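Local coordinates for periplasmic binding protein/LacI transcriptional regulator (Clostridium phytofermentans, PDB 3BRS), which probably binds a sugar for uptake into the cell, as a member of the periplasmic binding protein family related to the LacI regulators, at residues A[8-13]-A[40-45]; A[67-72]-A[91-96]; A[29-34]-A[249-254]. One frame throughout, in Å; residues are numbered along the deposited sequence.

Contacts 1 and 2 are two strand pairings of one parallel sheet, while contact 3 sets two helices against each other over one side of it. Strands 7-11 and 68-71 are sheet neighbours, so contacts 1 and 2 adjoin, with probable backbone hydrogen bonds from I11 N to L70 O and from L70 N to I9 O. Contact 1 includes the outermost strand 39-42; contact 2 is more fully buried. Both rest on N-H...O=C ladders, whereas contact 3 has no hydrogen bond between its segments and grades from buried alanine and valine to exposed M31. Its helices pack on L40 and F42 of contact 1 and on L70, I94 and I96 of contact 2.

Contact 1. Residues A[8-13]-A[40-45]; sequences MICIPK and LEFMAP
M8, I9 and C10 pair in parallel with L40, E41 and F42, joining strand 7-11 to the outermost strand 39-42 of its sheet; the short axes lie 4.6 Å apart at 25°. Three backbone hydrogen bonds, alternating in direction, define the pairing: E41 N to M8 O, C10 N to E41 O (2.7 Å) and M43 N to C10 O. On the face carrying C10 and F42, C10 CB comes in obliquely on the CD1-CE1 side of the F42 ring, 3.4 Å from CD1. The thiol is swung anti to the backbone N (chi1 -180°), and SG stands 4.7 Å from the F42 ring centroid, 67° off its normal: an oblique sulfur-aromatic contact. P12 CG reaches the edge of the same ring near its plane, 4.3 Å from F42 CD1, and L40 CD2 fills in beside C10 CB at 3.8 Å. V26 and Q30 of helix 20-36 also pack on F42. On the face of I9 and E41, I9 CG2 reaches M43, which lies just past the end of strand 39-42, and sits 3.8 Å from both its CG and its SD, the two side chains crossing at a slant. The carboxylate of E41 turns to Y7 OH and to R64, with which it forms a salt bridge. Beyond the strands the segments stay adjacent, P45 CD lying 3.3 Å from K13 O. With helix 20-36 as the connection, this pairing closes the first beta-alpha-beta unit of a Rossmann-like lobe, as in periplasmic binding proteins.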
loop_
_atom_site.group_PDB
_atom_site.type_symbol
_atom_site.label_atom_id
_atom_site.label_comp_id
_atom_site.label_asym_id
_atom_site.label_seq_id
_atom_site.Cartn_x
_atom_site.Cartn_y
_atom_site.Cartn_z
ATOM N N MET A 8 -6.503 -9.810 19.894
ATOM C CA MET A 8 -5.639 -9.343 18.786
ATOM C C MET A 8 -5.877 -7.855 18.538
ATOM O O MET A 8 -6.987 -7.371 18.624
ATOM C CB MET A 8 -5.934 -10.094 17.480
ATOM C CG MET A 8 -5.763 -11.648 17.507
ATOM S SD MET A 8 -5.423 -12.390 15.850
ATOM C CE MET A 8 -5.389 -14.084 16.388
ATOM N N ILE A 9 -4.823 -7.084 18.312
ATOM C CA ILE A 9 -5.081 -5.646 18.020
ATOM C C ILE A 9 -4.506 -5.372 16.663
ATOM O O ILE A 9 -3.332 -5.663 16.438
ATOM C CB ILE A 9 -4.419 -4.743 19.093
ATOM C CG1 ILE A 9 -5.155 -4.891 20.440
ATOM C CG2 ILE A 9 -4.389 -3.208 18.598
ATOM C CD1 ILE A 9 -4.353 -4.096 21.652
ATOM N N CYS A 10 -5.339 -4.855 15.749
ATOM C CA CYS A 10 -4.877 -4.515 14.387
ATOM C C CYS A 10 -4.486 -3.034 14.286
ATOM O O CYS A 10 -5.268 -2.161 14.748
ATOM C CB CYS A 10 -6.010 -4.837 13.369
ATOM S SG CYS A 10 -5.381 -4.403 11.732
ATOM N N ILE A 11 -3.325 -2.726 13.705
ATOM C CA ILE A 11 -2.852 -1.330 13.638
ATOM C C ILE A 11 -2.577 -1.023 12.223
ATOM O O ILE A 11 -1.467 -1.237 11.770
ATOM C CB ILE A 11 -1.604 -1.035 14.498
ATOM C CG1 ILE A 11 -1.781 -1.572 15.935
ATOM C CG2 ILE A 11 -1.166 0.450 14.415
ATOM C CD1 ILE A 11 -0.509 -1.353 16.845
ATOM N N PRO A 12 -3.611 -0.631 11.474
ATOM C CA PRO A 12 -3.361 -0.242 10.063
ATOM C C PRO A 12 -2.556 1.076 9.973
ATOM O O PRO A 12 -2.182 1.643 10.995
ATOM C CB PRO A 12 -4.740 -0.085 9.469
ATOM C CG PRO A 12 -5.754 -0.588 10.543
ATOM C CD PRO A 12 -5.019 -0.496 11.861
ATOM N N LYS A 13 -2.185 1.523 8.773
ATOM C CA LYS A 13 -1.466 2.791 8.648
ATOM C C LYS A 13 -2.443 3.923 8.867
ATOM O O LYS A 13 -2.017 4.963 9.413
ATOM C CB LYS A 13 -0.916 2.955 7.246
ATOM C CG LYS A 13 0.233 1.957 6.929
ATOM C CD LYS A 13 0.754 2.353 5.566
ATOM C CE LYS A 13 1.983 1.563 5.151
ATOM N NZ LYS A 13 2.045 1.575 3.633
ATOM N N LEU A 40 -11.059 -8.580 18.605
ATOM C CA LEU A 40 -10.196 -7.779 17.685
ATOM C C LEU A 40 -10.499 -6.287 17.882
ATOM O O LEU A 40 -11.648 -5.849 17.685
ATOM C CB LEU A 40 -10.505 -8.106 16.220
ATOM C CG LEU A 40 -9.435 -8.182 15.093
ATOM C CD1 LEU A 40 -10.056 -7.903 13.732
ATOM C CD2 LEU A 40 -8.080 -7.429 15.282
ATOM N N GLU A 41 -9.482 -5.512 18.284
ATOM C CA GLU A 41 -9.615 -4.055 18.273
ATOM C C GLU A 41 -8.747 -3.463 17.091
ATOM O O GLU A 41 -7.781 -4.103 16.649
ATOM C CB GLU A 41 -9.281 -3.468 19.680
ATOM C CG GLU A 41 -10.220 -3.895 20.914
ATOM C CD GLU A 41 -9.681 -3.435 22.335
ATOM O OE1 GLU A 41 -8.453 -3.065 22.480
ATOM O OE2 GLU A 41 -10.509 -3.412 23.345
ATOM N N PHE A 42 -9.129 -2.282 16.547
ATOM C CA PHE A 42 -8.308 -1.447 15.621
ATOM C C PHE A 42 -7.846 -0.116 16.231
ATOM O O PHE A 42 -8.559 0.485 17.021
ATOM C CB PHE A 42 -9.112 -1.165 14.383
ATOM C CG PHE A 42 -9.509 -2.401 13.657
ATOM C CD1 PHE A 42 -8.674 -2.927 12.641
ATOM C CD2 PHE A 42 -10.663 -3.080 13.977
ATOM C CE1 PHE A 42 -9.027 -4.127 11.905
ATOM C CE2 PHE A 42 -11.012 -4.296 13.264
ATOM C CZ PHE A 42 -10.151 -4.807 12.232
ATOM N N MET A 43 -6.630 0.287 15.942
ATOM C CA MET A 43 -6.060 1.522 16.448
ATOM C C MET A 43 -5.285 2.014 15.215
ATOM O O MET A 43 -4.681 1.195 14.581
ATOM C CB MET A 43 -5.048 1.268 17.614
ATOM C CG MET A 43 -5.583 0.426 18.842
ATOM S SD MET A 43 -4.359 0.290 20.192
ATOM C CE MET A 43 -3.890 1.892 20.820
ATOM N N ALA A 44 -5.296 3.314 14.871
ATOM C CA ALA A 44 -4.604 3.776 13.676
ATOM C C ALA A 44 -4.501 5.271 13.856
ATOM O O ALA A 44 -5.356 5.873 14.555
ATOM C CB ALA A 44 -5.401 3.416 12.360
ATOM N N PRO A 45 -3.430 5.875 13.298
ATOM C CA PRO A 45 -3.390 7.365 13.305
ATOM C C PRO A 45 -4.402 7.873 12.299
ATOM O O PRO A 45 -5.150 7.067 11.613
ATOM C CB PRO A 45 -2.006 7.669 12.795
ATOM C CG PRO A 45 -1.243 6.310 12.916
ATOM C CD PRO A 45 -2.228 5.301 12.672
#

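Contact 2. Residues A[67-72]-A[91-96]; sequences DVILLA and IKLIVI
With CG anti to the backbone N (chi1 177°), L93 carries CD1 back over strand 68-71, where it meets L71 CB at 3.9 Å and I69 CG2 at 4.1 Å. I96 takes the less usual first torsion, CG1 between the backbone N and the carbonyl carbon (chi1 46°), which brings CG1 to 3.4 Å from L71 O and within contact of A72 CB. On the opposite face, that of V68, L70 and I94, the side chains of L70 and I94 run abreast in one direction, with L70 CG 4.1 Å from I94 CB. I91, just before strand 92-96, touches I69 CG1 with its CG2, 4.1 Å away. Between the two side-chain layers runs a five-bond parallel ladder: K92 N to D67 O, I69 N to K92 O (2.8 Å), I94 N to I69 O, L71 N to I94 O (2.8 Å) and I96 N to L71 O. The last is the most distorted at its acceptor, its donor standing 47° out of the carbonyl plane, whereas I69 N meets K92 O almost head-on. The two strands form an inner pair of the sheet. V68, K92 and I94 face L260 or L261 of helix 246-262, I69 and L71 pack against helix 51-63, and strand 7-11 continues the sheet beyond strand 68-71.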
loop_
_atom_site.group_PDB
_atom_site.type_symbol
_atom_site.label_atom_id
_atom_site.label_comp_id
_atom_site.label_asym_id
_atom_site.label_seq_id
_atom_site.Cartn_x
_atom_site.Cartn_y
_atom_site.Cartn_z
ATOM N N ASP A 67 -2.744 -10.878 22.593
ATOM C CA ASP A 67 -1.959 -12.038 22.252
ATOM C C ASP A 67 -1.147 -11.763 20.975
ATOM O O ASP A 67 -0.051 -12.312 20.763
ATOM C CB ASP A 67 -2.941 -13.182 22.006
ATOM C CG ASP A 67 -3.562 -13.710 23.293
ATOM O OD1 ASP A 67 -2.806 -13.993 24.262
ATOM O OD2 ASP A 67 -4.798 -13.778 23.323
ATOM N N VAL A 68 -1.672 -10.874 20.135
ATOM C CA VAL A 68 -1.138 -10.631 18.777
ATOM C C VAL A 68 -1.306 -9.180 18.440
ATOM O O VAL A 68 -2.330 -8.595 18.772
ATOM C CB VAL A 68 -1.932 -11.416 17.673
ATOM C CG1 VAL A 68 -1.364 -11.095 16.261
ATOM C CG2 VAL A 68 -1.931 -12.949 17.926
ATOM N N ILE A 69 -0.339 -8.587 17.765
ATOM C CA ILE A 69 -0.602 -7.271 17.181
ATOM C C ILE A 69 -0.389 -7.445 15.690
ATOM O O ILE A 69 0.635 -8.031 15.285
ATOM C CB ILE A 69 0.427 -6.274 17.724
ATOM C CG1 ILE A 69 -0.043 -5.665 19.062
ATOM C CG2 ILE A 69 0.847 -5.217 16.636
ATOM C CD1 ILE A 69 1.200 -5.034 19.899
ATOM N N LEU A 70 -1.333 -6.991 14.856
ATOM C CA LEU A 70 -1.111 -6.992 13.396
ATOM C C LEU A 70 -0.736 -5.572 12.973
ATOM O O LEU A 70 -1.454 -4.649 13.328
ATOM C CB LEU A 70 -2.374 -7.400 12.606
ATOM C CG LEU A 70 -2.941 -8.756 12.982
ATOM C CD1 LEU A 70 -3.756 -8.662 14.254
ATOM C CD2 LEU A 70 -3.803 -9.086 11.850
ATOM N N LEU A 71 0.304 -5.374 12.155
ATOM C CA LEU A 71 0.812 -4.050 12.081
ATOM C C LEU A 71 1.129 -3.777 10.668
ATOM O O LEU A 71 1.831 -4.593 10.062
ATOM C CB LEU A 71 2.077 -3.921 12.961
ATOM C CG LEU A 71 2.899 -2.653 12.781
ATOM C CD1 LEU A 71 2.091 -1.362 13.137
ATOM C CD2 LEU A 71 4.191 -2.791 13.624
ATOM N N ALA A 72 0.628 -2.646 10.139
ATOM C CA ALA A 72 1.064 -2.171 8.790
ATOM C C ALA A 72 2.020 -1.037 9.124
ATOM O O ALA A 72 1.619 -0.058 9.742
ATOM C CB ALA A 72 -0.107 -1.752 7.917
ATOM N N ILE A 91 4.144 -10.795 22.985
ATOM C CA ILE A 91 3.122 -10.658 21.897
ATOM C C ILE A 91 3.645 -11.105 20.512
ATOM O O ILE A 91 4.778 -10.776 20.099
ATOM C CB ILE A 91 2.626 -9.153 21.812
ATOM C CG1 ILE A 91 2.085 -8.716 23.185
ATOM C CG2 ILE A 91 1.474 -9.052 20.854
ATOM C CD1 ILE A 91 1.994 -7.200 23.361
ATOM N N LYS A 92 2.790 -11.830 19.786
ATOM C CA LYS A 92 3.038 -12.241 18.407
ATOM C C LYS A 92 2.915 -11.022 17.460
ATOM O O LYS A 92 1.998 -10.209 17.602
ATOM C CB LYS A 92 1.945 -13.289 18.048
ATOM C CG LYS A 92 1.981 -14.591 18.850
ATOM C CD LYS A 92 3.133 -15.457 18.358
ATOM C CE LYS A 92 4.124 -15.832 19.446
ATOM N NZ LYS A 92 3.543 -16.855 20.334
ATOM N N LEU A 93 3.825 -10.873 16.500
ATOM C CA LEU A 93 3.722 -9.830 15.540
ATOM C C LEU A 93 3.420 -10.431 14.173
ATOM O O LEU A 93 4.257 -11.173 13.645
ATOM C CB LEU A 93 5.020 -9.022 15.484
ATOM C CG LEU A 93 5.140 -7.893 14.478
ATOM C CD1 LEU A 93 3.972 -6.871 14.564
ATOM C CD2 LEU A 93 6.429 -7.230 14.742
ATOM N N ILE A 94 2.276 -10.091 13.594
ATOM C CA ILE A 94 2.007 -10.235 12.132
ATOM C C ILE A 94 2.199 -8.918 11.433
ATOM O O ILE A 94 1.622 -7.878 11.824
ATOM C CB ILE A 94 0.524 -10.703 11.834
ATOM C CG1 ILE A 94 0.216 -11.896 12.613
ATOM C CG2 ILE A 94 0.202 -10.987 10.293
ATOM C CD1 ILE A 94 1.320 -12.858 12.597
ATOM N N VAL A 95 3.052 -8.893 10.424
ATOM C CA VAL A 95 3.099 -7.695 9.594
ATOM C C VAL A 95 2.102 -7.834 8.424
ATOM O O VAL A 95 2.110 -8.829 7.765
ATOM C CB VAL A 95 4.436 -7.315 9.185
ATOM C CG1 VAL A 95 4.325 -6.360 7.986
ATOM C CG2 VAL A 95 5.177 -6.624 10.390
ATOM N N ILE A 96 1.184 -6.859 8.262
ATOM C CA ILE A 96 0.266 -6.869 7.135
ATOM C C ILE A 96 0.551 -5.670 6.141
ATOM O O ILE A 96 0.879 -4.550 6.551
ATOM C CB ILE A 96 -1.125 -6.732 7.647
ATOM C CG1 ILE A 96 -1.133 -5.616 8.681
ATOM C CG2 ILE A 96 -1.709 -8.121 8.105
ATOM C CD1 ILE A 96 -2.534 -5.012 8.900
#

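Contact 3. Residues A[29-34]-A[249-254]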
loop_
_atom_site.group_PDB
_atom_site.type_symbol
_atom_site.label_atom_id
_atom_site.label_comp_id
_atom_site.label_asym_id
_atom_site.label_seq_id
_atom_site.Cartn_x
_atom_site.Cartn_y
_atom_site.Cartn_z
ATOM N N ALA A 29 -10.324 -8.849 8.131
ATOM C CA ALA A 29 -9.864 -9.256 9.429
ATOM C C ALA A 29 -11.066 -9.375 10.411
ATOM O O ALA A 29 -11.155 -10.297 11.241
ATOM C CB ALA A 29 -8.835 -8.239 9.927
ATOM N N GLN A 30 -12.031 -8.486 10.315
ATOM C CA GLN A 30 -13.210 -8.661 11.144
ATOM C C GLN A 30 -14.018 -9.879 10.730
ATOM O O GLN A 30 -14.683 -10.465 11.595
ATOM C CB GLN A 30 -14.142 -7.469 11.062
ATOM C CG GLN A 30 -13.560 -6.146 11.486
ATOM C CD GLN A 30 -14.598 -5.070 11.237
ATOM O OE1 GLN A 30 -15.428 -5.169 10.315
ATOM N NE2 GLN A 30 -14.574 -4.041 12.055
ATOM N N MET A 31 -13.979 -10.282 9.451
ATOM C CA MET A 31 -14.622 -11.555 9.076
ATOM C C MET A 31 -13.901 -12.806 9.626
ATOM O O MET A 31 -14.511 -13.705 10.222
ATOM C CB MET A 31 -14.725 -11.695 7.574
ATOM C CG MET A 31 -15.246 -13.065 7.190
ATOM S SD MET A 31 -16.995 -12.896 6.951
ATOM C CE MET A 31 -17.052 -13.079 5.163
ATOM N N ALA A 32 -12.604 -12.881 9.427
ATOM C CA ALA A 32 -11.832 -13.881 10.188
ATOM C C ALA A 32 -12.113 -13.892 11.740
ATOM O O ALA A 32 -12.321 -14.973 12.304
ATOM C CB ALA A 32 -10.336 -13.790 9.889
ATOM N N ALA A 33 -12.098 -12.735 12.427
ATOM C CA ALA A 33 -12.352 -12.692 13.899
ATOM C C ALA A 33 -13.719 -13.218 14.261
ATOM O O ALA A 33 -13.930 -13.784 15.360
ATOM C CB ALA A 33 -12.223 -11.253 14.469
ATOM N N LYS A 34 -14.669 -12.901 13.392
ATOM C CA LYS A 34 -16.033 -13.437 13.476
ATOM C C LYS A 34 -15.954 -14.955 13.357
ATOM O O LYS A 34 -16.470 -15.681 14.181
ATOM C CB LYS A 34 -16.910 -12.834 12.359
ATOM C CG LYS A 34 -18.229 -13.573 12.020
ATOM C CD LYS A 34 -19.182 -12.563 11.359
ATOM C CE LYS A 34 -20.414 -13.214 10.761
ATOM N NZ LYS A 34 -21.564 -12.238 10.797
ATOM N N ILE A 249 -5.523 -9.988 2.635
ATOM C CA ILE A 249 -4.474 -9.589 3.604
ATOM C C ILE A 249 -4.955 -9.600 5.027
ATOM O O ILE A 249 -4.214 -10.082 5.939
ATOM C CB ILE A 249 -3.863 -8.211 3.295
ATOM C CG1 ILE A 249 -3.003 -8.351 2.048
ATOM C CG2 ILE A 249 -2.887 -7.725 4.486
ATOM C CD1 ILE A 249 -2.840 -7.030 1.207
ATOM N N GLY A 250 -6.144 -9.031 5.257
ATOM C CA GLY A 250 -6.683 -8.945 6.625
ATOM C C GLY A 250 -7.159 -10.283 7.153
ATOM O O GLY A 250 -6.934 -10.610 8.305
ATOM N N TYR A 251 -7.887 -11.028 6.309
ATOM C CA TYR A 251 -8.383 -12.300 6.643
ATOM C C TYR A 251 -7.212 -13.215 7.101
ATOM O O TYR A 251 -7.180 -13.716 8.238
ATOM C CB TYR A 251 -9.245 -12.848 5.434
ATOM C CG TYR A 251 -9.952 -14.114 5.809
ATOM C CD1 TYR A 251 -9.276 -15.322 5.899
ATOM C CD2 TYR A 251 -11.294 -14.081 6.171
ATOM C CE1 TYR A 251 -9.931 -16.501 6.352
ATOM C CE2 TYR A 251 -11.972 -15.227 6.627
ATOM C CZ TYR A 251 -11.302 -16.427 6.710
ATOM O OH TYR A 251 -12.041 -17.519 7.142
ATOM N N LEU A 252 -6.236 -13.398 6.228
ATOM C CA LEU A 252 -5.121 -14.279 6.479
ATOM C C LEU A 252 -4.305 -13.844 7.681
ATOM O O LEU A 252 -3.764 -14.688 8.390
ATOM C CB LEU A 252 -4.168 -14.360 5.240
ATOM C CG LEU A 252 -4.788 -14.757 3.867
ATOM C CD1 LEU A 252 -3.774 -14.752 2.670
ATOM C CD2 LEU A 252 -5.596 -16.061 3.877
ATOM N N GLY A 253 -4.150 -12.537 7.899
ATOM C CA GLY A 253 -3.261 -12.052 8.972
ATOM C C GLY A 253 -3.865 -12.655 10.252
ATOM O O GLY A 253 -3.181 -13.249 11.106
ATOM N N VAL A 254 -5.163 -12.510 10.374
ATOM C CA VAL A 254 -5.860 -13.049 11.574
ATOM C C VAL A 254 -5.769 -14.573 11.675
ATOM O O VAL A 254 -5.136 -15.129 12.600
ATOM C CB VAL A 254 -7.346 -12.569 11.703
ATOM C CG1 VAL A 254 -8.012 -13.198 12.967
ATOM C CG2 VAL A 254 -7.372 -11.051 11.838
#
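Y251, A32 and A29 bury the most surface where helix 20-36 meets helix 246-262, two helices packed side by side over one face of the parallel sheet, with A29 and A33 resting on L40. A32 CB sits over one face of the Y251 ring, 3.9 Å from its centroid and 14° off the normal, a CH-pi contact displaced toward the ring's rim. The ring is directed there by a first torsion that sets CG anti to the backbone N (chi1 -172°). At its edge, in the ring plane, M31 CG comes to 4.0 Å from Y251 CE2. A32 CB also touches V254 CB at 3.7 Å, so one methyl group is shared between the Y251 ring face and the V254 side chain. One turn earlier, A29 CB meets V254 CG2 at 3.7 Å and lies 3.4 Å from G250 O. Since G250 has no side chain, the backbones come together here: A29 CA and G250 CA are 4.3 Å apart, and the short axes approach to 7.3 Å while crossing at 37°. Across the segments there is no hydrogen bond, only a CA-H...O contact from A29 to G250 O. The chemistry thus implies that close fit of small apolar groups, rather than polar pairing, holds the two helices here.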